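Local coordinates for histidine triad protein (Plasmodium falciparum 3D7, PDB 5CS2) that probably hydrolyses diadenosine triphosphate to AMP and ADP and is captured here in complex with the antimalarial natural product cyclomarin A, at residues G44-K49 against G54-T59; F84-M89 against I117-R122; V35-K40 against N79-F84. One frame throughout, in Å; residues are numbered along the deposited sequence.

Contact 1. Residues G44-K49 against G54-T59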
loop_
_atom_site.group_PDB
_atom_site.type_symbol
_atom_site.label_atom_id
_atom_site.label_comp_id
_atom_site.label_asym_id
_atom_site.label_seq_id
_atom_site.Cartn_x
_atom_site.Cartn_y
_atom_site.Cartn_z
ATOM N N GLY A 44 4.923 -5.239 12.970
ATOM C CA GLY A 44 4.388 -3.907 13.176
ATOM C C GLY A 44 4.947 -3.348 14.455
ATOM O O GLY A 44 5.010 -4.051 15.468
ATOM N N PHE A 45 5.377 -2.105 14.408
ATOM C CA PHE A 45 5.931 -1.446 15.575
ATOM C C PHE A 45 5.545 0.019 15.662
ATOM O O PHE A 45 5.218 0.655 14.644
ATOM C CB PHE A 45 7.452 -1.666 15.652
ATOM C CG PHE A 45 8.241 -1.062 14.507
ATOM C CD1 PHE A 45 8.278 -1.684 13.261
ATOM C CD2 PHE A 45 8.945 0.114 14.678
ATOM C CE1 PHE A 45 9.006 -1.124 12.197
ATOM C CE2 PHE A 45 9.711 0.647 13.625
ATOM C CZ PHE A 45 9.737 0.018 12.404
ATOM N N VAL A 46 5.472 0.542 16.897
ATOM C CA VAL A 46 5.115 1.944 17.127
ATOM C C VAL A 46 6.263 2.848 16.686
ATOM O O VAL A 46 7.426 2.479 16.812
ATOM C CB VAL A 46 4.634 2.268 18.566
ATOM C CG1 VAL A 46 3.261 1.658 18.841
ATOM C CG2 VAL A 46 5.654 1.819 19.612
ATOM N N ASN A 47 5.927 4.008 16.122
ATOM C CA ASN A 47 6.906 4.988 15.640
ATOM C C ASN A 47 7.448 5.862 16.778
ATOM O O ASN A 47 6.653 6.411 17.531
ATOM C CB ASN A 47 6.266 5.856 14.561
ATOM C CG ASN A 47 7.234 6.628 13.697
ATOM O OD1 ASN A 47 8.380 6.892 14.068
ATOM N ND2 ASN A 47 6.775 7.029 12.525
ATOM N N ASN A 48 8.795 6.001 16.894
ATOM C CA ASN A 48 9.444 6.858 17.908
ATOM C C ASN A 48 9.321 8.338 17.582
ATOM O O ASN A 48 9.480 9.182 18.472
ATOM C CB ASN A 48 10.932 6.477 18.132
ATOM C CG ASN A 48 11.873 6.830 17.013
ATOM O OD1 ASN A 48 11.553 6.738 15.825
ATOM N ND2 ASN A 48 13.077 7.223 17.378
ATOM N N LYS A 49 9.060 8.661 16.309
ATOM C CA LYS A 49 8.872 10.055 15.869
ATOM C C LYS A 49 7.528 10.123 15.104
ATOM O O LYS A 49 7.523 10.218 13.873
ATOM C CB LYS A 49 10.066 10.531 15.018
ATOM C CG LYS A 49 11.309 10.881 15.841
ATOM C CD LYS A 49 12.586 10.735 15.010
ATOM C CE LYS A 49 13.846 10.793 15.851
ATOM N NZ LYS A 49 14.267 12.195 16.141
ATOM N N GLY A 54 -0.873 7.591 17.044
ATOM C CA GLY A 54 -1.212 6.305 16.445
ATOM C C GLY A 54 -0.436 5.959 15.189
ATOM O O GLY A 54 -0.655 4.895 14.617
ATOM N N HIS A 55 0.530 6.797 14.822
ATOM C CA HIS A 55 1.417 6.557 13.659
ATOM C C HIS A 55 2.233 5.298 13.909
ATOM O O HIS A 55 3.026 5.231 14.857
ATOM C CB HIS A 55 2.343 7.769 13.461
ATOM C CG HIS A 55 3.202 7.753 12.222
ATOM N ND1 HIS A 55 3.867 8.897 11.807
ATOM C CD2 HIS A 55 3.498 6.745 11.370
ATOM C CE1 HIS A 55 4.535 8.549 10.718
ATOM N NE2 HIS A 55 4.328 7.273 10.400
ATOM N N ILE A 56 1.994 4.270 13.096
ATOM C CA ILE A 56 2.670 2.990 13.201
ATOM C C ILE A 56 3.406 2.639 11.916
ATOM O O ILE A 56 3.112 3.192 10.853
ATOM C CB ILE A 56 1.734 1.854 13.634
ATOM C CG1 ILE A 56 0.548 1.745 12.629
ATOM C CG2 ILE A 56 1.213 2.123 15.105
ATOM C CD1 ILE A 56 -0.209 0.455 12.708
ATOM N N LEU A 57 4.322 1.694 12.031
ATOM C CA LEU A 57 5.133 1.220 10.899
ATOM C C LEU A 57 5.010 -0.271 10.747
ATOM O O LEU A 57 4.993 -0.988 11.752
ATOM C CB LEU A 57 6.615 1.598 11.147
ATOM C CG LEU A 57 6.883 3.094 11.351
ATOM C CD1 LEU A 57 8.241 3.336 11.958
ATOM C CD2 LEU A 57 6.666 3.878 10.071
ATOM N N LEU A 58 4.979 -0.758 9.495
ATOM C CA LEU A 58 4.987 -2.194 9.205
ATOM C C LEU A 58 6.209 -2.453 8.345
ATOM O O LEU A 58 6.465 -1.672 7.429
ATOM C CB LEU A 58 3.755 -2.652 8.419
ATOM C CG LEU A 58 2.382 -2.261 8.985
ATOM C CD1 LEU A 58 1.298 -2.967 8.218
ATOM C CD2 LEU A 58 2.219 -2.652 10.434
ATOM N N THR A 59 6.967 -3.512 8.642
ATOM C CA THR A 59 8.149 -3.775 7.824
ATOM C C THR A 59 8.330 -5.253 7.649
ATOM O O THR A 59 7.689 -6.043 8.353
ATOM C CB THR A 59 9.393 -3.047 8.395
ATOM O OG1 THR A 59 10.445 -3.052 7.414
ATOM C CG2 THR A 59 9.920 -3.688 9.629
#
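The ring of Phe45 lies face-on to Leu57 in an antiparallel hairpin, with Leu57 CB 3.9 Å from the ring centroid and 20° off its normal, a CH-pi contact. The Leu57 branch ending in CD1 reaches the rim at Phe45 CE2 (3.5 Å), while the Thr59 methyl CG2 meets the ring edge at CE1, near its plane. Beneath these side chains Phe45 and Leu57 form a hydrogen-bonded pair, Phe45 N to Leu57 O at 2.9 Å and Leu57 N to Phe45 O at 3.0 Å. Gly44, with no side chain, lets Leu58 CD2 settle 3.7 Å from its CA. Past the strand ends Asn47, its CG anti to the backbone N (chi1 -163°), sets ND2 3.2 Å above the centre of the His55 ring plane, with amide and ring planes 76° apart. Asn47 OD1 takes Lys49 N at 2.9 Å, an Asx turn that restrains the OD1 end, the donor standing above the carbonyl plane. His55 ND1 is bonded to Leu51 N and NE2 to His118 ND1; bonds at both nitrogens would disfavour a flip. Asn47, predicted to bind substrate, thus lies over a doubly bonded imidazole, consistent with an ordered edge of the predicted nucleotide site.

Contact 2. Residues F84-M89 against I117-R122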
loop_
_atom_site.group_PDB
_atom_site.type_symbol
_atom_site.label_atom_id
_atom_site.label_comp_id
_atom_site.label_asym_id
_atom_site.label_seq_id
_atom_site.Cartn_x
_atom_site.Cartn_y
_atom_site.Cartn_z
ATOM N N PHE A 84 -5.432 -5.264 8.052
ATOM C CA PHE A 84 -5.767 -5.715 9.410
ATOM C C PHE A 84 -5.467 -4.601 10.416
ATOM O O PHE A 84 -6.292 -4.329 11.293
ATOM C CB PHE A 84 -4.989 -6.987 9.763
ATOM C CG PHE A 84 -5.200 -7.461 11.191
ATOM C CD1 PHE A 84 -6.387 -8.095 11.563
ATOM C CD2 PHE A 84 -4.250 -7.196 12.176
ATOM C CE1 PHE A 84 -6.588 -8.524 12.881
ATOM C CE2 PHE A 84 -4.475 -7.583 13.511
ATOM C CZ PHE A 84 -5.629 -8.269 13.843
ATOM N N MET A 85 -4.261 -3.947 10.316
ATOM C CA MET A 85 -3.899 -2.893 11.259
ATOM C C MET A 85 -4.729 -1.630 11.114
ATOM O O MET A 85 -5.005 -0.990 12.116
ATOM C CB MET A 85 -2.393 -2.582 11.209
ATOM C CG MET A 85 -1.536 -3.693 11.796
ATOM S SD MET A 85 -2.034 -4.252 13.490
ATOM C CE MET A 85 -2.125 -2.802 14.315
ATOM N N CYS A 86 -5.226 -1.304 9.890
ATOM C CA CYS A 86 -6.133 -0.170 9.748
ATOM C C CYS A 86 -7.431 -0.472 10.481
ATOM O O CYS A 86 -7.982 0.421 11.115
ATOM C CB CYS A 86 -6.389 0.165 8.288
ATOM S SG CYS A 86 -4.970 0.914 7.491
ATOM N N TYR A 87 -7.871 -1.730 10.448
ATOM C CA TYR A 87 -9.069 -2.148 11.200
ATOM C C TYR A 87 -8.843 -1.972 12.714
ATOM O O TYR A 87 -9.623 -1.289 13.375
ATOM C CB TYR A 87 -9.434 -3.591 10.865
ATOM C CG TYR A 87 -10.633 -4.123 11.626
ATOM C CD1 TYR A 87 -11.933 -3.734 11.288
ATOM C CD2 TYR A 87 -10.471 -4.989 12.703
ATOM C CE1 TYR A 87 -13.041 -4.246 11.966
ATOM C CE2 TYR A 87 -11.571 -5.475 13.414
ATOM C CZ TYR A 87 -12.852 -5.115 13.028
ATOM O OH TYR A 87 -13.937 -5.619 13.702
ATOM N N ILE A 88 -7.725 -2.512 13.242
ATOM C CA ILE A 88 -7.392 -2.394 14.675
ATOM C C ILE A 88 -7.260 -0.950 15.112
ATOM O O ILE A 88 -7.883 -0.554 16.097
ATOM C CB ILE A 88 -6.083 -3.205 14.973
ATOM C CG1 ILE A 88 -6.266 -4.729 14.721
ATOM C CG2 ILE A 88 -5.564 -2.907 16.400
ATOM C CD1 ILE A 88 -7.449 -5.470 15.533
ATOM N N MET A 89 -6.424 -0.152 14.400
ATOM C CA MET A 89 -6.192 1.246 14.736
ATOM C C MET A 89 -7.476 2.061 14.652
ATOM O O MET A 89 -7.651 3.006 15.429
ATOM C CB MET A 89 -5.066 1.875 13.904
ATOM C CG MET A 89 -3.720 1.146 14.009
ATOM S SD MET A 89 -3.073 0.991 15.706
ATOM C CE MET A 89 -2.495 2.583 15.963
ATOM N N ILE A 117 5.729 0.361 5.598
ATOM C CA ILE A 117 4.479 1.064 5.337
ATOM C C ILE A 117 4.157 1.912 6.553
ATOM O O ILE A 117 4.234 1.411 7.686
ATOM C CB ILE A 117 3.319 0.050 5.126
ATOM C CG1 ILE A 117 3.558 -0.910 3.930
ATOM C CG2 ILE A 117 1.960 0.800 5.003
ATOM C CD1 ILE A 117 2.501 -2.069 3.712
ATOM N N HIS A 118 3.781 3.156 6.316
ATOM C CA HIS A 118 3.320 4.100 7.329
ATOM C C HIS A 118 1.809 3.996 7.377
ATOM O O HIS A 118 1.150 4.025 6.322
ATOM C CB HIS A 118 3.638 5.542 6.943
ATOM C CG HIS A 118 5.088 5.838 6.924
ATOM N ND1 HIS A 118 5.733 6.330 8.034
ATOM C CD2 HIS A 118 5.979 5.684 5.919
ATOM C CE1 HIS A 118 6.997 6.482 7.666
ATOM N NE2 HIS A 118 7.184 6.104 6.400
ATOM N N ILE A 119 1.245 3.910 8.589
ATOM C CA ILE A 119 -0.216 3.934 8.758
ATOM C C ILE A 119 -0.428 5.041 9.756
ATOM O O ILE A 119 0.069 4.944 10.886
ATOM C CB ILE A 119 -0.819 2.620 9.252
ATOM C CG1 ILE A 119 -0.663 1.498 8.223
ATOM C CG2 ILE A 119 -2.318 2.821 9.648
ATOM C CD1 ILE A 119 -1.053 0.119 8.776
ATOM N N ILE A 120 -1.142 6.083 9.348
ATOM C CA ILE A 120 -1.370 7.250 10.216
ATOM C C ILE A 120 -2.861 7.492 10.353
ATOM O O ILE A 120 -3.517 7.940 9.399
ATOM C CB ILE A 120 -0.626 8.538 9.762
ATOM C CG1 ILE A 120 0.871 8.288 9.453
ATOM C CG2 ILE A 120 -0.804 9.668 10.810
ATOM C CD1 ILE A 120 1.492 9.211 8.434
ATOM N N PRO A 121 -3.414 7.299 11.557
ATOM C CA PRO A 121 -4.848 7.585 11.759
ATOM C C PRO A 121 -5.083 9.068 11.529
ATOM O O PRO A 121 -4.213 9.880 11.842
ATOM C CB PRO A 121 -5.074 7.214 13.233
ATOM C CG PRO A 121 -3.960 6.251 13.556
ATOM C CD PRO A 121 -2.787 6.817 12.804
ATOM N N ARG A 122 -6.221 9.422 10.914
ATOM C CA ARG A 122 -6.518 10.825 10.593
ATOM C C ARG A 122 -7.850 11.312 11.191
ATOM O O ARG A 122 -8.823 10.564 11.212
ATOM C CB ARG A 122 -6.553 11.021 9.069
ATOM C CG ARG A 122 -5.246 10.695 8.326
ATOM C CD ARG A 122 -4.044 11.432 8.865
ATOM N NE ARG A 122 -4.199 12.885 8.792
ATOM C CZ ARG A 122 -3.898 13.613 7.723
ATOM N NH1 ARG A 122 -3.406 13.034 6.632
ATOM N NH2 ARG A 122 -4.079 14.929 7.735
#
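Met85 O accepts Met89 N at 2.8 Å, a bond of the helix that carries Met85, whose CB points toward the strand residue Ile119; Cys86, next along, touches Ile119 from the side through SG. The contact itself is wholly apolar. Ile119 points its side chain at the helix and offers two methyls. Its CG1 lies beside the backbone N, anti to the carbonyl carbon (chi1 -66°), and CG2 lies anti to N, so that both methyls face the helix. Cys86 SG lies 3.9 Å from Ile119 CG2 and 4.2 Å from Ile119 CD1, in contact with both branches. CD1 alone also reaches the preceding helix residue, with Ile119 CD1 3.9 Å from Met85 CB. Beyond CB the methionine chain bends at both chi2 and chi3 and leads away from the strand; CB makes the contact with Ile119, while the side chain also packs on Ile191 of helix 181-199. The short Cys86 side chain puts a nonpolar SG against both Ile119 methyls with the CA atoms of Cys86 and Ile119 7.3 Å apart. Beta-branching, at home in a strand, gives Ile119 two methyls to set against the helix. Ile117 and His118 belong to the predicted histidine triad motif, and Ile119 follows directly in sequence. Around the contact, Ile119 also touches Ile56 and Leu58 of strand 56-60, Cys86 lies on Ile100 of strand 97-104 and on Asn68 of the second subunit, and Met89 packs on Ile191 and on Phe98 of strand 97-104.

Contact 3. Residues V35-K40 against N79-F84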
loop_
_atom_site.group_PDB
_atom_site.type_symbol
_atom_site.label_atom_id
_atom_site.label_comp_id
_atom_site.label_asym_id
_atom_site.label_seq_id
_atom_site.Cartn_x
_atom_site.Cartn_y
_atom_site.Cartn_z
ATOM N N VAL A 35 7.092 -3.514 19.568
ATOM C CA VAL A 35 6.494 -4.355 18.531
ATOM C C VAL A 35 5.128 -4.839 19.022
ATOM O O VAL A 35 5.041 -5.410 20.097
ATOM C CB VAL A 35 7.413 -5.539 18.155
ATOM C CG1 VAL A 35 6.747 -6.474 17.147
ATOM C CG2 VAL A 35 8.767 -5.036 17.629
ATOM N N PHE A 36 4.098 -4.637 18.235
ATOM C CA PHE A 36 2.750 -5.086 18.645
ATOM C C PHE A 36 2.275 -6.334 17.886
ATOM O O PHE A 36 1.279 -6.941 18.283
ATOM C CB PHE A 36 1.754 -3.936 18.554
ATOM C CG PHE A 36 1.791 -3.192 17.237
ATOM C CD1 PHE A 36 1.217 -3.742 16.089
ATOM C CD2 PHE A 36 2.383 -1.936 17.149
ATOM C CE1 PHE A 36 1.274 -3.059 14.860
ATOM C CE2 PHE A 36 2.390 -1.233 15.935
ATOM C CZ PHE A 36 1.857 -1.806 14.795
ATOM N N ILE A 37 2.933 -6.709 16.751
ATOM C CA ILE A 37 2.527 -7.896 16.022
ATOM C C ILE A 37 3.697 -8.400 15.184
ATOM O O ILE A 37 4.430 -7.589 14.627
ATOM C CB ILE A 37 1.266 -7.633 15.109
ATOM C CG1 ILE A 37 0.693 -8.949 14.529
ATOM C CG2 ILE A 37 1.571 -6.605 13.983
ATOM C CD1 ILE A 37 -0.823 -8.834 14.021
ATOM N N THR A 38 3.804 -9.713 15.061
ATOM C CA THR A 38 4.754 -10.420 14.225
ATOM C C THR A 38 3.967 -11.433 13.417
ATOM O O THR A 38 3.097 -12.120 13.961
ATOM C CB THR A 38 5.867 -11.087 15.084
ATOM O OG1 THR A 38 6.424 -10.088 15.935
ATOM C CG2 THR A 38 6.972 -11.701 14.235
ATOM N N THR A 39 4.262 -11.511 12.098
ATOM C CA THR A 39 3.610 -12.415 11.150
ATOM C C THR A 39 4.684 -13.303 10.529
ATOM O O THR A 39 5.853 -13.217 10.923
ATOM C CB THR A 39 2.781 -11.617 10.103
ATOM O OG1 THR A 39 3.709 -10.977 9.226
ATOM C CG2 THR A 39 1.863 -10.572 10.745
ATOM N N LYS A 40 4.302 -14.135 9.558
ATOM C CA LYS A 40 5.223 -15.037 8.878
ATOM C C LYS A 40 6.383 -14.268 8.226
ATOM O O LYS A 40 7.512 -14.746 8.272
ATOM C CB LYS A 40 4.469 -15.874 7.830
ATOM C CG LYS A 40 5.319 -16.964 7.175
ATOM C CD LYS A 40 4.487 -17.874 6.282
ATOM C CE LYS A 40 5.319 -18.976 5.672
ATOM N NZ LYS A 40 4.477 -19.961 4.939
ATOM N N ASN A 79 0.749 -6.540 3.120
ATOM C CA ASN A 79 -0.448 -5.811 2.719
ATOM C C ASN A 79 -1.692 -6.291 3.428
ATOM O O ASN A 79 -2.528 -5.450 3.780
ATOM C CB ASN A 79 -0.588 -5.781 1.226
ATOM C CG ASN A 79 0.333 -4.705 0.680
ATOM O OD1 ASN A 79 0.235 -3.517 1.018
ATOM N ND2 ASN A 79 1.352 -5.126 -0.043
ATOM N N LEU A 80 -1.799 -7.587 3.687
ATOM C CA LEU A 80 -2.901 -8.098 4.521
ATOM C C LEU A 80 -2.736 -7.575 5.954
ATOM O O LEU A 80 -3.716 -7.160 6.569
ATOM C CB LEU A 80 -2.975 -9.620 4.491
ATOM C CG LEU A 80 -3.361 -10.266 3.149
ATOM C CD1 LEU A 80 -3.357 -11.775 3.285
ATOM C CD2 LEU A 80 -4.734 -9.779 2.636
ATOM N N LEU A 81 -1.474 -7.511 6.464
ATOM C CA LEU A 81 -1.216 -6.931 7.791
ATOM C C LEU A 81 -1.618 -5.451 7.840
ATOM O O LEU A 81 -2.198 -4.991 8.812
ATOM C CB LEU A 81 0.287 -7.108 8.164
ATOM C CG LEU A 81 0.673 -6.563 9.534
ATOM C CD1 LEU A 81 -0.138 -7.271 10.658
ATOM C CD2 LEU A 81 2.152 -6.769 9.795
ATOM N N CYS A 82 -1.318 -4.695 6.778
ATOM C CA CYS A 82 -1.710 -3.303 6.680
ATOM C C CYS A 82 -3.222 -3.139 6.814
ATOM O O CYS A 82 -3.673 -2.297 7.599
ATOM C CB CYS A 82 -1.214 -2.676 5.382
ATOM S SG CYS A 82 -1.636 -0.928 5.241
ATOM N N ASN A 83 -3.976 -3.896 6.023
ATOM C CA ASN A 83 -5.450 -3.820 6.049
ATOM C C ASN A 83 -5.965 -4.176 7.466
ATOM O O ASN A 83 -6.772 -3.424 8.021
ATOM C CB ASN A 83 -6.035 -4.751 4.991
ATOM C CG ASN A 83 -7.486 -4.467 4.745
ATOM O OD1 ASN A 83 -8.362 -5.059 5.375
ATOM N ND2 ASN A 83 -7.764 -3.615 3.789
ATOM N N PHE A 84 -5.432 -5.264 8.052
ATOM C CA PHE A 84 -5.767 -5.715 9.410
ATOM C C PHE A 84 -5.467 -4.601 10.416
ATOM O O PHE A 84 -6.292 -4.329 11.293
ATOM C CB PHE A 84 -4.989 -6.987 9.763
ATOM C CG PHE A 84 -5.200 -7.461 11.191
ATOM C CD1 PHE A 84 -6.387 -8.095 11.563
ATOM C CD2 PHE A 84 -4.250 -7.196 12.176
ATOM C CE1 PHE A 84 -6.588 -8.524 12.881
ATOM C CE2 PHE A 84 -4.475 -7.583 13.511
ATOM C CZ PHE A 84 -5.629 -8.269 13.843
#
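Plain hydrophobic packing joins strand 35-38, an outermost strand of the five-stranded sheet within this chain, and the residue just after it, Thr39, to the long helix 72-93, with Ile37 and Thr39 on one side and Leu81 and Phe84 on the other. The side chains of Ile37 and Leu81 run alongside one another, pointing opposite ways. Leu81 CD1 is 3.8 Å from Ile37 CD1 and equally 3.8 Å from Ile37 CG2, filling the fork of the beta-branched residue. Leu81 extends toward the strand because its CG lies trans to the backbone N (chi1 -179°). Three residues on, in the next helical turn, Phe84 brings CE2 to 3.9 Å from Ile37 CD1, an oblique approach to the ring. A helix packed on one face of an antiparallel sheet is part of the alpha/beta architecture of the HIT fold. Threonine suits position 39 with two different faces: its methyl CG2 touches both Leu81 branches, CD1 and CD2 each at 3.9 Å, while its hydroxyl OG1 bonds to Asp77 and to the backbone N of Ser42. The Phe84 ring is met edge-to-face by Phe199 and also packs on Tyr5 and Leu9 of helix 4-11. From helix 72-93 Asn83 ND2 donates to Tyr67 O of the second subunit.

Overall arrangement
After helix 4-11 and a small two-stranded sheet, the chain enters strand 35-38, one half of contact 3. Before its partner arrives, contact 1 closes a hairpin between 44-49 and 54-59, nested wholly within the larger loop. The chain then enters helix 72-93, whose residues 79-84 close contact 3. Contact 2 opens on the same helix; the segments share Phe84, which makes its contact only in contact 3. It closes when 117-122 joins the sheet beside strand 56-60, following the others in series, and no loops cross. Contact 1 thus joins two central strands, whereas contacts 3 and 2 fasten successive parts of one helix to the sheet's outer strand 35-38 and to strand 116-122.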